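Local coordinates for putative prephenate dehydratase (Streptococcus mutans, PDB 4LUB), which probably catalyses the decarboxylating dehydration of prephenate to phenylpyruvate, the step that leads towards L-phenylalanine, at residues G12-N17 / I80-K85; P52-I57 / L222-S227; Y172-V177 / G269-Y274. All coordinates share one frame; numbering follows the deposited sequence.

Interaction 1: G12-N17 / I80-K85; sequences GSFTHN and IILPIK
With CG beside its backbone N (chi1 -64°), Phe14 sends its ring from the first turn of helix 14-22 to Leu82 and Ile84; Ile84 answers with CG1 anti to its own carbonyl carbon (chi1 -45°), which brings CD1 over the ring. That methyl lies 3.7 Å from the ring centroid of Phe14 and 15° off the ring normal, a CH-pi contact over one face. The second branch, CG2 of Ile84, reaches the far end of the same ring, 3.7 Å from CZ of Phe14. Leu82 crosses Phe14 at about a right angle, its CD2 3.7 Å from Phe14 CD1 and equally close to CB. One turn on, Asn17 meets the other Leu82 methyl, ND2 to CD1 being 3.9 Å.

This is surface packing of a helix start against the end of strand 75-83 in the prephenate dehydratase region, and no hydrogen bond joins the two segments. The helix start is fixed locally: Ser13 is the N-cap, its OG accepting from His16 N at 3.1 Å. The His16 ring, stacked with Tyr7, takes Gly12 N in its plane at ND1, 2.7 Å away. Leu82 also packs on Phe175 of strand 172-179.

Interaction 2: P52-I57 / L222-S227; sequences PVENSI and LTKIES
Glu54 and Lys224 meet through a single buried salt bridge, in which NZ of Lys224 donates to OE1 of Glu54 at 2.8 Å. The ammonium approaches from above the carboxylate, 55° out of its plane. Both side chains are extended and come from opposite directions, each with CG anti to the backbone N (chi1 179° in Lys224). Two reaching side chains are needed because the backbones are far apart, with 10.7 Å between the CA atoms of Glu54 and Lys224. OE1 of Glu54 is shared, since it also forms a salt bridge with NH1 of Arg174, so two cationic groups converge on one oxygen.

Hydrogen bonds to uncharged hydroxyls complete both ends: OE2 of Glu54 is bonded to the hydroxyl of Tyr237 of the second subunit, and NZ of Lys224 to OG of Ser60. The salt bridge joins strand 48-55 of the prephenate dehydratase region to strand 222-229 of the ACT region, and the bond to Tyr237 of the second subunit places it close to the subunit interface.

A close C...O approach accompanies the ionic bond: the last part of the lysine chain, CD to NZ, comes up to the same oxygen, with CD of Lys224 3.1 Å from OE1 of Glu54.

Backbone features shape the Glu54 side. Val53 and Glu54 both face Arg174, a classic beta bulge at the edge shared with strand 172-179. Just beyond, OD1 of Asn55 accepts from Ile57 N at 2.7 Å in an Asx turn, the donor standing 41° above the carbonyl plane. The amide's ND2 is bonded to OG1 of Thr173 and to the carbonyl of Glu170, which fixes the rotation of the Asn55 amide.

Interaction 3: Y172-V177 / G269-Y274; sequences YTRFWV and GKYAVY
One face of the Tyr271 ring receives the edge of the Trp176 indole, with NE1 of Trp176 3.8 Å above the ring plane and offset toward the rim. The pair is edge-to-face, the centroids of the indole five-membered ring and the Tyr271 ring lying 4.8 Å apart with their planes at 51°. It joins strand 172-179 of the prephenate dehydratase region, which carries the family's Thr-Arg-Phe motif as Thr173-Arg174-Phe175, to strand 264-274 of the ACT region; strand 75-83 lies between them in the sheet, and the CA atoms of Trp176 and Tyr271 are 8.9 Å apart.

The six-membered part of the indole adds packing, CZ2 of Trp176 being 3.8 Å from CZ of Tyr271. Tyr271 reaches this position with CG lying between its backbone N and carbonyl carbon (chi1 48°).

At the edge of the Arg174 guanidinium, near its plane, sits the Tyr271 hydroxyl; guanidinium and phenol planes are 45° apart. The polar groups have further partners. Glu79 of the intervening strand accepts at OE1 from Trp176 NE1 and pairs with Arg174 NH2, while NH1 of Arg174 forms a salt bridge with Asp242. The hydroxyl of Tyr271 is hydrogen-bonded to OG of Ser195 and lies 3.4 Å from CZ2 of Trp176.

All three contacts draw on one mixed sheet, and strand 172-179 ties them together. Interactions 2 and 3, centres about 11 Å apart, join where Glu54 OE1 and Arg174 NH1 come within 2.8 Å; just past the end of strand 48-55, Ser56 N probably bonds Tyr172 O (2.7 Å). The Thr-Arg-Phe motif at 173-175 is associated with the active site in this family, so this junction probably lies close to it. Interaction 1, about 12 Å from interaction 3 between centres, joins it through probable backbone hydrogen bonds, Ile80 N to Phe175 O (2.9 Å) and Ile81 N to Tyr274 O (2.8 Å). Interactions 1 and 2 touch by packing, Thr15 OG1 3.7 Å from Pro52 CD. Interactions 2 and 3 both meet the second subunit.

Interaction 1: G12-N17 / I80-K85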
ATOM      1  N   GLY B  12      13.261 -10.066 -24.315  1.00 53.63           N
ATOM      2  CA  GLY B  12      14.405  -9.829 -23.453  1.00 54.00           C
ATOM      3  C   GLY B  12      14.141  -9.067 -22.165  1.00 52.90           C
ATOM      4  O   GLY B  12      15.086  -8.641 -21.498  1.00 54.99           O
ATOM      5  N   SER B  13      12.872  -8.899 -21.800  1.00 47.88           N
ATOM      6  CA  SER B  13      12.533  -8.220 -20.552  1.00 41.07           C
ATOM      7  C   SER B  13      12.713  -9.162 -19.372  1.00 36.84           C
ATOM      8  O   SER B  13      12.855 -10.375 -19.547  1.00 35.68           O
ATOM      9  CB  SER B  13      11.097  -7.691 -20.571  1.00 41.29           C
ATOM     10  OG  SER B  13      10.163  -8.739 -20.779  1.00 38.29           O
ATOM     11  N   PHE B  14      12.736  -8.598 -18.169  1.00 39.28           N
ATOM     12  CA  PHE B  14      12.736  -9.403 -16.952  1.00 38.07           C
ATOM     13  C   PHE B  14      11.572 -10.388 -16.955  1.00 36.31           C
ATOM     14  O   PHE B  14      11.748 -11.563 -16.628  1.00 38.80           O
ATOM     15  CB  PHE B  14      12.675  -8.507 -15.708  1.00 41.63           C
ATOM     16  CG  PHE B  14      13.874  -7.617 -15.540  1.00 47.42           C
ATOM     17  CD1 PHE B  14      15.125  -8.156 -15.289  1.00 49.80           C
ATOM     18  CD2 PHE B  14      13.747  -6.242 -15.615  1.00 49.45           C
ATOM     19  CE1 PHE B  14      16.228  -7.337 -15.128  1.00 50.86           C
ATOM     20  CE2 PHE B  14      14.846  -5.416 -15.456  1.00 51.49           C
ATOM     21  CZ  PHE B  14      16.089  -5.965 -15.211  1.00 51.07           C
ATOM     22  N   THR B  15      10.389  -9.907 -17.332  1.00 36.03           N
ATOM     23  CA  THR B  15       9.197 -10.751 -17.361  1.00 35.31           C
ATOM     24  C   THR B  15       9.322 -11.851 -18.408  1.00 35.97           C
ATOM     25  O   THR B  15       8.876 -12.981 -18.195  1.00 35.76           O
ATOM     26  CB  THR B  15       7.922  -9.914 -17.625  1.00 33.19           C
ATOM     27  OG1 THR B  15       7.911  -8.767 -16.761  1.00 34.42           O
ATOM     28  CG2 THR B  15       6.685 -10.737 -17.346  1.00 29.65           C
ATOM     29  N   HIS B  16       9.954 -11.517 -19.530  1.00 40.00           N
ATOM     30  CA  HIS B  16      10.307 -12.510 -20.543  1.00 40.07           C
ATOM     31  C   HIS B  16      11.173 -13.615 -19.958  1.00 39.59           C
ATOM     32  O   HIS B  16      10.890 -14.804 -20.137  1.00 38.30           O
ATOM     33  CB  HIS B  16      11.030 -11.854 -21.721  1.00 46.21           C
ATOM     34  CG  HIS B  16      11.154 -12.742 -22.915  1.00 50.47           C
ATOM     35  ND1 HIS B  16      11.880 -12.390 -24.034  1.00 52.64           N
ATOM     36  CD2 HIS B  16      10.660 -13.977 -23.162  1.00 51.56           C
ATOM     37  CE1 HIS B  16      11.820 -13.365 -24.919  1.00 53.07           C
ATOM     38  NE2 HIS B  16      11.086 -14.342 -24.416  1.00 52.07           N
ATOM     39  N   ASN B  17      12.242 -13.215 -19.280  1.00 40.77           N
ATOM     40  CA  ASN B  17      13.115 -14.162 -18.597  1.00 40.76           C
ATOM     41  C   ASN B  17      12.351 -15.063 -17.628  1.00 37.84           C
ATOM     42  O   ASN B  17      12.596 -16.265 -17.558  1.00 33.81           O
ATOM     43  CB  ASN B  17      14.221 -13.409 -17.852  1.00 44.64           C
ATOM     44  CG  ASN B  17      15.344 -14.318 -17.395  1.00 52.64           C
ATOM     45  OD1 ASN B  17      15.501 -15.435 -17.895  1.00 53.81           O
ATOM     46  ND2 ASN B  17      16.132 -13.845 -16.435  1.00 57.58           N
ATOM     47  N   ILE B  80       7.221 -16.557  -9.166  1.00 24.65           N
ATOM     48  CA  ILE B  80       8.672 -16.637  -9.357  1.00 27.24           C
ATOM     49  C   ILE B  80       9.320 -15.328  -8.929  1.00 27.42           C
ATOM     50  O   ILE B  80       8.931 -14.254  -9.383  1.00 28.36           O
ATOM     51  CB  ILE B  80       9.060 -16.970 -10.818  1.00 29.06           C
ATOM     52  CG1 ILE B  80       8.551 -18.363 -11.187  1.00 29.77           C
ATOM     53  CG2 ILE B  80      10.579 -16.939 -10.993  1.00 27.10           C
ATOM     54  CD1 ILE B  80       8.370 -18.587 -12.680  1.00 31.90           C
ATOM     55  N   ILE B  81      10.283 -15.423  -8.022  1.00 25.28           N
ATOM     56  CA  ILE B  81      11.058 -14.262  -7.598  1.00 26.30           C
ATOM     57  C   ILE B  81      12.373 -14.110  -8.359  1.00 25.97           C
ATOM     58  O   ILE B  81      13.185 -15.030  -8.409  1.00 26.96           O
ATOM     59  CB  ILE B  81      11.343 -14.320  -6.090  1.00 25.01           C
ATOM     60  CG1 ILE B  81      10.021 -14.340  -5.320  1.00 22.91           C
ATOM     61  CG2 ILE B  81      12.144 -13.099  -5.653  1.00 26.76           C
ATOM     62  CD1 ILE B  81      10.192 -14.438  -3.810  1.00 22.16           C
ATOM     63  N   LEU B  82      12.552 -12.941  -8.962  1.00 29.08           N
ATOM     64  CA  LEU B  82      13.742 -12.599  -9.746  1.00 31.79           C
ATOM     65  C   LEU B  82      14.639 -11.567  -9.085  1.00 33.57           C
ATOM     66  O   LEU B  82      14.168 -10.510  -8.678  1.00 32.68           O
ATOM     67  CB  LEU B  82      13.333 -12.062 -11.123  1.00 32.74           C
ATOM     68  CG  LEU B  82      14.417 -11.984 -12.208  1.00 38.05           C
ATOM     69  CD1 LEU B  82      14.798 -13.345 -12.775  1.00 37.91           C
ATOM     70  CD2 LEU B  82      13.988 -11.030 -13.320  1.00 38.71           C
ATOM     71  N   PRO B  83      15.944 -11.869  -8.995  1.00 38.52           N
ATOM     72  CA  PRO B  83      16.938 -10.842  -8.669  1.00 40.47           C
ATOM     73  C   PRO B  83      17.059  -9.813  -9.790  1.00 45.25           C
ATOM     74  O   PRO B  83      17.070 -10.182 -10.967  1.00 42.00           O
ATOM     75  CB  PRO B  83      18.243 -11.633  -8.516  1.00 43.14           C
ATOM     76  CG  PRO B  83      17.980 -12.963  -9.155  1.00 44.49           C
ATOM     77  CD  PRO B  83      16.522 -13.224  -8.993  1.00 41.72           C
ATOM     78  N   ILE B  84      17.125  -8.537  -9.425  1.00 51.25           N
ATOM     79  CA  ILE B  84      17.380  -7.468 -10.384  1.00 60.29           C
ATOM     80  C   ILE B  84      18.687  -6.773 -10.019  1.00 68.65           C
ATOM     81  O   ILE B  84      18.919  -6.457  -8.854  1.00 69.14           O
ATOM     82  CB  ILE B  84      16.245  -6.424 -10.412  1.00 58.75           C
ATOM     83  CG1 ILE B  84      14.869  -7.099 -10.423  1.00 57.32           C
ATOM     84  CG2 ILE B  84      16.411  -5.487 -11.602  1.00 60.02           C
ATOM     85  CD1 ILE B  84      14.417  -7.572 -11.780  1.00 57.18           C
ATOM     86  N   LYS B  85      19.542  -6.542 -11.010  1.00 77.12           N
ATOM     87  CA  LYS B  85      20.791  -5.826 -10.770  1.00 83.92           C
ATOM     88  C   LYS B  85      20.821  -4.494 -11.512  1.00 87.19           C
ATOM     89  O   LYS B  85      21.111  -4.441 -12.706  1.00 88.70           O
ATOM     90  CB  LYS B  85      21.991  -6.685 -11.177  1.00 87.82           C
ATOM     91  CG  LYS B  85      21.636  -7.925 -11.978  1.00 89.84           C
ATOM     92  CD  LYS B  85      22.871  -8.769 -12.248  1.00 91.89           C
ATOM     93  CE  LYS B  85      22.501 -10.218 -12.508  1.00 92.19           C
ATOM     94  NZ  LYS B  85      21.797 -10.820 -11.341  1.00 90.68           N
TER

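Interaction 2: P52-I57 / L222-S227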
ATOM      1  N   PRO B  52       4.816  -8.852 -13.546  1.00 28.64           N
ATOM      2  CA  PRO B  52       5.420  -8.411 -12.283  1.00 24.28           C
ATOM      3  C   PRO B  52       4.330  -7.981 -11.315  1.00 25.12           C
ATOM      4  O   PRO B  52       3.352  -7.362 -11.750  1.00 24.50           O
ATOM      5  CB  PRO B  52       6.297  -7.228 -12.693  1.00 24.11           C
ATOM      6  CG  PRO B  52       5.663  -6.703 -13.938  1.00 28.34           C
ATOM      7  CD  PRO B  52       5.027  -7.879 -14.635  1.00 31.10           C
ATOM      8  N   VAL B  53       4.430  -8.357 -10.041  1.00 23.37           N
ATOM      9  CA  VAL B  53       3.438  -7.882  -9.082  1.00 22.96           C
ATOM     10  C   VAL B  53       4.010  -7.028  -7.949  1.00 21.98           C
ATOM     11  O   VAL B  53       3.327  -6.146  -7.444  1.00 22.24           O
ATOM     12  CB  VAL B  53       2.626  -9.069  -8.486  1.00 26.48           C
ATOM     13  CG1 VAL B  53       2.217 -10.030  -9.591  1.00 23.44           C
ATOM     14  CG2 VAL B  53       3.379  -9.784  -7.361  1.00 22.17           C
ATOM     15  N   GLU B  54       5.245  -7.285  -7.539  1.00 20.65           N
ATOM     16  CA  GLU B  54       5.823  -6.521  -6.442  1.00 21.69           C
ATOM     17  C   GLU B  54       7.335  -6.430  -6.502  1.00 22.87           C
ATOM     18  O   GLU B  54       7.999  -7.425  -6.759  1.00 23.80           O
ATOM     19  CB  GLU B  54       5.426  -7.132  -5.089  1.00 19.46           C
ATOM     20  CG  GLU B  54       5.988  -6.363  -3.897  1.00 21.11           C
ATOM     21  CD  GLU B  54       5.499  -6.887  -2.570  1.00 26.73           C
ATOM     22  OE1 GLU B  54       4.629  -7.784  -2.576  1.00 26.68           O
ATOM     23  OE2 GLU B  54       5.971  -6.391  -1.523  1.00 26.35           O
ATOM     24  N   ASN B  55       7.869  -5.249  -6.198  1.00 22.01           N
ATOM     25  CA  ASN B  55       9.311  -5.033  -6.163  1.00 23.33           C
ATOM     26  C   ASN B  55       9.753  -4.671  -4.753  1.00 24.61           C
ATOM     27  O   ASN B  55       9.029  -3.995  -4.019  1.00 24.55           O
ATOM     28  CB  ASN B  55       9.729  -3.938  -7.147  1.00 29.18           C
ATOM     29  CG  ASN B  55      11.222  -3.674  -7.121  1.00 34.42           C
ATOM     30  OD1 ASN B  55      11.691  -2.821  -6.370  1.00 37.55           O
ATOM     31  ND2 ASN B  55      11.982  -4.434  -7.906  1.00 37.28           N
ATOM     32  N   SER B  56      10.950  -5.112  -4.385  1.00 24.68           N
ATOM     33  CA  SER B  56      11.480  -4.922  -3.039  1.00 29.03           C
ATOM     34  C   SER B  56      11.709  -3.449  -2.671  1.00 29.28           C
ATOM     35  O   SER B  56      11.841  -3.117  -1.491  1.00 29.66           O
ATOM     36  CB  SER B  56      12.769  -5.738  -2.867  1.00 28.85           C
ATOM     37  OG  SER B  56      13.852  -5.165  -3.565  1.00 32.93           O
ATOM     38  N   ILE B  57      11.769  -2.569  -3.667  1.00 26.61           N
ATOM     39  CA  ILE B  57      12.007  -1.149  -3.396  1.00 32.15           C
ATOM     40  C   ILE B  57      10.768  -0.297  -3.695  1.00 32.34           C
ATOM     41  O   ILE B  57      10.351   0.501  -2.857  1.00 32.58           O
ATOM     42  CB  ILE B  57      13.213  -0.607  -4.185  1.00 38.46           C
ATOM     43  CG1 ILE B  57      14.496  -1.296  -3.708  1.00 41.97           C
ATOM     44  CG2 ILE B  57      13.374   0.884  -3.970  1.00 37.60           C
ATOM     45  CD1 ILE B  57      14.706  -1.259  -2.216  1.00 46.51           C
ATOM     46  N   LEU B 222       0.589 -13.470   8.487  1.00 21.49           N
ATOM     47  CA  LEU B 222       0.451 -12.442   7.466  1.00 22.63           C
ATOM     48  C   LEU B 222       1.844 -12.059   6.988  1.00 21.44           C
ATOM     49  O   LEU B 222       2.723 -11.756   7.797  1.00 20.26           O
ATOM     50  CB  LEU B 222      -0.288 -11.228   8.048  1.00 21.09           C
ATOM     51  CG  LEU B 222      -0.805 -10.006   7.261  1.00 32.96           C
ATOM     52  CD1 LEU B 222       0.312  -9.101   6.799  1.00 36.07           C
ATOM     53  CD2 LEU B 222      -1.686 -10.393   6.096  1.00 33.88           C
ATOM     54  N   THR B 223       2.055 -12.093   5.676  1.00 20.25           N
ATOM     55  CA  THR B 223       3.375 -11.801   5.127  1.00 20.34           C
ATOM     56  C   THR B 223       3.376 -10.528   4.289  1.00 18.03           C
ATOM     57  O   THR B 223       4.434 -10.022   3.921  1.00 20.33           O
ATOM     58  CB  THR B 223       3.903 -12.971   4.269  1.00 25.38           C
ATOM     59  OG1 THR B 223       3.102 -13.108   3.087  1.00 24.48           O
ATOM     60  CG2 THR B 223       3.869 -14.276   5.062  1.00 25.36           C
ATOM     61  N   LYS B 224       2.185 -10.022   3.994  1.00 19.20           N
ATOM     62  CA  LYS B 224       2.041  -8.768   3.264  1.00 19.88           C
ATOM     63  C   LYS B 224       0.645  -8.184   3.394  1.00 21.16           C
ATOM     64  O   LYS B 224      -0.340  -8.922   3.391  1.00 18.90           O
ATOM     65  CB  LYS B 224       2.367  -8.990   1.783  1.00 22.56           C
ATOM     66  CG  LYS B 224       2.238  -7.755   0.914  1.00 25.06           C
ATOM     67  CD  LYS B 224       2.276  -8.144  -0.550  1.00 31.55           C
ATOM     68  CE  LYS B 224       1.545  -7.131  -1.424  1.00 32.01           C
ATOM     69  NZ  LYS B 224       1.877  -7.330  -2.870  1.00 34.08           N
ATOM     70  N   ILE B 225       0.569  -6.865   3.484  1.00 23.06           N
ATOM     71  CA  ILE B 225      -0.697  -6.162   3.395  1.00 27.77           C
ATOM     72  C   ILE B 225      -0.525  -4.846   2.657  1.00 32.77           C
ATOM     73  O   ILE B 225       0.375  -4.065   2.953  1.00 34.41           O
ATOM     74  CB  ILE B 225      -1.332  -5.891   4.765  1.00 27.47           C
ATOM     75  CG1 ILE B 225      -2.641  -5.118   4.581  1.00 24.40           C
ATOM     76  CG2 ILE B 225      -0.371  -5.130   5.661  1.00 26.62           C
ATOM     77  CD1 ILE B 225      -3.645  -5.327   5.686  1.00 20.40           C
ATOM     78  N   GLU B 226      -1.392  -4.617   1.688  1.00 28.97           N
ATOM     79  CA  GLU B 226      -1.349  -3.402   0.908  1.00 32.36           C
ATOM     80  C   GLU B 226      -2.769  -2.955   0.633  1.00 28.81           C
ATOM     81  O   GLU B 226      -3.618  -3.764   0.287  1.00 30.38           O
ATOM     82  CB  GLU B 226      -0.606  -3.645  -0.402  1.00 40.68           C
ATOM     83  CG  GLU B 226      -0.456  -2.411  -1.274  1.00 50.41           C
ATOM     84  CD  GLU B 226       0.956  -1.870  -1.275  1.00 55.35           C
ATOM     85  OE1 GLU B 226       1.871  -2.600  -1.688  1.00 55.45           O
ATOM     86  OE2 GLU B 226       1.151  -0.715  -0.863  1.00 61.50           O
ATOM     87  N   SER B 227      -3.027  -1.668   0.794  1.00 24.89           N
ATOM     88  CA  SER B 227      -4.338  -1.140   0.473  1.00 25.73           C
ATOM     89  C   SER B 227      -4.340  -0.474  -0.897  1.00 26.36           C
ATOM     90  O   SER B 227      -3.325   0.040  -1.357  1.00 27.58           O
ATOM     91  CB  SER B 227      -4.857  -0.202   1.568  1.00 31.26           C
ATOM     92  OG  SER B 227      -4.263   1.075   1.501  1.00 34.47           O
TER

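Interaction 3: Y172-V177 / G269-Y274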
ATOM      1  N   TYR B 172      14.879  -7.198  -5.879  1.00 42.55           N
ATOM      2  CA  TYR B 172      14.027  -8.375  -6.067  1.00 37.76           C
ATOM      3  C   TYR B 172      12.577  -8.069  -6.423  1.00 34.56           C
ATOM      4  O   TYR B 172      11.934  -7.206  -5.825  1.00 31.38           O
ATOM      5  CB  TYR B 172      14.042  -9.268  -4.830  1.00 39.56           C
ATOM      6  CG  TYR B 172      15.317 -10.056  -4.657  1.00 46.31           C
ATOM      7  CD1 TYR B 172      15.455 -11.313  -5.233  1.00 50.46           C
ATOM      8  CD2 TYR B 172      16.384  -9.549  -3.928  1.00 49.47           C
ATOM      9  CE1 TYR B 172      16.617 -12.044  -5.086  1.00 53.63           C
ATOM     10  CE2 TYR B 172      17.553 -10.274  -3.772  1.00 52.90           C
ATOM     11  CZ  TYR B 172      17.662 -11.524  -4.353  1.00 55.31           C
ATOM     12  OH  TYR B 172      18.821 -12.255  -4.206  1.00 58.52           O
ATOM     13  N   THR B 173      12.063  -8.810  -7.399  1.00 31.85           N
ATOM     14  CA  THR B 173      10.696  -8.634  -7.863  1.00 32.39           C
ATOM     15  C   THR B 173       9.955  -9.962  -7.829  1.00 32.19           C
ATOM     16  O   THR B 173      10.501 -11.008  -8.200  1.00 33.61           O
ATOM     17  CB  THR B 173      10.645  -8.060  -9.292  1.00 35.88           C
ATOM     18  OG1 THR B 173      11.322  -6.800  -9.321  1.00 37.89           O
ATOM     19  CG2 THR B 173       9.197  -7.860  -9.765  1.00 33.34           C
ATOM     20  N   ARG B 174       8.691  -9.897  -7.434  1.00 28.83           N
ATOM     21  CA  ARG B 174       7.816 -11.052  -7.441  1.00 26.61           C
ATOM     22  C   ARG B 174       7.035 -11.006  -8.748  1.00 24.51           C
ATOM     23  O   ARG B 174       6.495  -9.964  -9.106  1.00 25.61           O
ATOM     24  CB  ARG B 174       6.861 -11.007  -6.238  1.00 22.26           C
ATOM     25  CG  ARG B 174       7.566 -11.045  -4.894  1.00 24.72           C
ATOM     26  CD  ARG B 174       6.630 -10.741  -3.726  1.00 24.54           C
ATOM     27  NE  ARG B 174       5.687 -11.833  -3.496  1.00 23.49           N
ATOM     28  CZ  ARG B 174       4.470 -11.682  -2.987  1.00 22.94           C
ATOM     29  NH1 ARG B 174       4.056 -10.483  -2.602  1.00 21.77           N
ATOM     30  NH2 ARG B 174       3.686 -12.739  -2.816  1.00 20.01           N
ATOM     31  N   PHE B 175       6.977 -12.137  -9.445  1.00 21.80           N
ATOM     32  CA  PHE B 175       6.193 -12.263 -10.671  1.00 23.33           C
ATOM     33  C   PHE B 175       5.169 -13.358 -10.436  1.00 24.29           C
ATOM     34  O   PHE B 175       5.461 -14.365  -9.797  1.00 25.30           O
ATOM     35  CB  PHE B 175       7.057 -12.613 -11.904  1.00 23.44           C
ATOM     36  CG  PHE B 175       8.082 -11.571 -12.264  1.00 24.94           C
ATOM     37  CD1 PHE B 175       9.253 -11.435 -11.536  1.00 25.75           C
ATOM     38  CD2 PHE B 175       7.867 -10.722 -13.337  1.00 24.58           C
ATOM     39  CE1 PHE B 175      10.189 -10.471 -11.878  1.00 27.73           C
ATOM     40  CE2 PHE B 175       8.791  -9.753 -13.679  1.00 24.77           C
ATOM     41  CZ  PHE B 175       9.954  -9.623 -12.946  1.00 26.24           C
ATOM     42  N   TRP B 176       3.953 -13.129 -10.910  1.00 22.46           N
ATOM     43  CA  TRP B 176       2.928 -14.152 -10.878  1.00 24.58           C
ATOM     44  C   TRP B 176       2.649 -14.782 -12.233  1.00 27.71           C
ATOM     45  O   TRP B 176       2.601 -14.099 -13.256  1.00 27.93           O
ATOM     46  CB  TRP B 176       1.635 -13.573 -10.302  1.00 24.69           C
ATOM     47  CG  TRP B 176       1.647 -13.489  -8.817  1.00 20.89           C
ATOM     48  CD1 TRP B 176       2.616 -13.961  -7.972  1.00 20.18           C
ATOM     49  CD2 TRP B 176       0.649 -12.886  -7.993  1.00 18.08           C
ATOM     50  NE1 TRP B 176       2.271 -13.690  -6.666  1.00 22.89           N
ATOM     51  CE2 TRP B 176       1.063 -13.042  -6.654  1.00 20.12           C
ATOM     52  CE3 TRP B 176      -0.565 -12.239  -8.259  1.00 21.00           C
ATOM     53  CZ2 TRP B 176       0.317 -12.560  -5.583  1.00 21.88           C
ATOM     54  CZ3 TRP B 176      -1.309 -11.766  -7.196  1.00 21.97           C
ATOM     55  CH2 TRP B 176      -0.864 -11.929  -5.869  1.00 20.52           C
ATOM     56  N   VAL B 177       2.470 -16.096 -12.215  1.00 25.79           N
ATOM     57  CA  VAL B 177       1.893 -16.801 -13.335  1.00 23.29           C
ATOM     58  C   VAL B 177       0.396 -16.866 -13.096  1.00 23.47           C
ATOM     59  O   VAL B 177      -0.065 -17.423 -12.101  1.00 24.01           O
ATOM     60  CB  VAL B 177       2.478 -18.222 -13.500  1.00 25.54           C
ATOM     61  CG1 VAL B 177       1.853 -18.915 -14.692  1.00 25.33           C
ATOM     62  CG2 VAL B 177       3.996 -18.169 -13.631  1.00 25.26           C
ATOM     63  N   GLY B 269      -5.133 -15.808  -5.530  1.00 30.07           N
ATOM     64  CA  GLY B 269      -4.283 -16.934  -5.869  1.00 28.87           C
ATOM     65  C   GLY B 269      -3.873 -17.827  -4.712  1.00 26.58           C
ATOM     66  O   GLY B 269      -3.706 -17.355  -3.587  1.00 23.93           O
ATOM     67  N   LYS B 270      -3.759 -19.124  -4.995  1.00 26.26           N
ATOM     68  CA  LYS B 270      -3.034 -20.077  -4.148  1.00 28.44           C
ATOM     69  C   LYS B 270      -1.859 -20.641  -4.933  1.00 28.04           C
ATOM     70  O   LYS B 270      -2.053 -21.243  -5.984  1.00 27.68           O
ATOM     71  CB  LYS B 270      -3.925 -21.231  -3.666  1.00 31.68           C
ATOM     72  CG  LYS B 270      -5.189 -20.837  -2.928  1.00 39.85           C
ATOM     73  CD  LYS B 270      -5.908 -22.093  -2.463  1.00 48.02           C
ATOM     74  CE  LYS B 270      -7.301 -21.817  -1.937  1.00 52.92           C
ATOM     75  NZ  LYS B 270      -7.947 -23.087  -1.482  1.00 58.73           N
ATOM     76  N   TYR B 271      -0.638 -20.449  -4.446  1.00 22.45           N
ATOM     77  CA  TYR B 271       0.507 -20.722  -5.309  1.00 25.75           C
ATOM     78  C   TYR B 271       1.746 -21.110  -4.524  1.00 27.87           C
ATOM     79  O   TYR B 271       1.891 -20.755  -3.351  1.00 27.58           O
ATOM     80  CB  TYR B 271       0.817 -19.495  -6.176  1.00 23.37           C
ATOM     81  CG  TYR B 271       0.873 -18.212  -5.372  1.00 23.43           C
ATOM     82  CD1 TYR B 271       2.045 -17.830  -4.725  1.00 22.33           C
ATOM     83  CD2 TYR B 271      -0.249 -17.393  -5.239  1.00 22.13           C
ATOM     84  CE1 TYR B 271       2.108 -16.669  -3.973  1.00 21.54           C
ATOM     85  CE2 TYR B 271      -0.197 -16.223  -4.485  1.00 22.52           C
ATOM     86  CZ  TYR B 271       0.991 -15.870  -3.857  1.00 20.51           C
ATOM     87  OH  TYR B 271       1.066 -14.722  -3.106  1.00 22.82           O
ATOM     88  N   ALA B 272       2.652 -21.816  -5.191  1.00 27.14           N
ATOM     89  CA  ALA B 272       3.993 -22.019  -4.657  1.00 25.00           C
ATOM     90  C   ALA B 272       4.881 -20.840  -5.050  1.00 24.02           C
ATOM     91  O   ALA B 272       4.655 -20.191  -6.075  1.00 21.06           O
ATOM     92  CB  ALA B 272       4.582 -23.333  -5.163  1.00 26.17           C
ATOM     93  N   VAL B 273       5.863 -20.547  -4.203  1.00 27.61           N
ATOM     94  CA  VAL B 273       6.861 -19.525  -4.483  1.00 27.98           C
ATOM     95  C   VAL B 273       8.196 -20.145  -4.879  1.00 27.73           C
ATOM     96  O   VAL B 273       8.756 -20.944  -4.136  1.00 26.78           O
ATOM     97  CB  VAL B 273       7.078 -18.597  -3.263  1.00 26.98           C
ATOM     98  CG1 VAL B 273       8.084 -17.492  -3.598  1.00 26.55           C
ATOM     99  CG2 VAL B 273       5.741 -18.037  -2.772  1.00 22.83           C
ATOM    100  N   TYR B 274       8.700 -19.750  -6.040  1.00 27.93           N
ATOM    101  CA  TYR B 274       9.991 -20.204  -6.542  1.00 26.53           C
ATOM    102  C   TYR B 274      10.920 -19.000  -6.614  1.00 27.60           C
ATOM    103  O   TYR B 274      10.450 -17.879  -6.794  1.00 27.71           O
ATOM    104  CB  TYR B 274       9.838 -20.850  -7.915  1.00 26.01           C
ATOM    105  CG  TYR B 274       8.800 -21.950  -7.966  1.00 27.21           C
ATOM    106  CD1 TYR B 274       9.115 -23.253  -7.605  1.00 30.95           C
ATOM    107  CD2 TYR B 274       7.499 -21.681  -8.383  1.00 29.70           C
ATOM    108  CE1 TYR B 274       8.159 -24.263  -7.655  1.00 32.17           C
ATOM    109  CE2 TYR B 274       6.540 -22.682  -8.443  1.00 28.16           C
ATOM    110  CZ  TYR B 274       6.875 -23.969  -8.079  1.00 31.65           C
ATOM    111  OH  TYR B 274       5.921 -24.961  -8.137  1.00 32.37           O
TER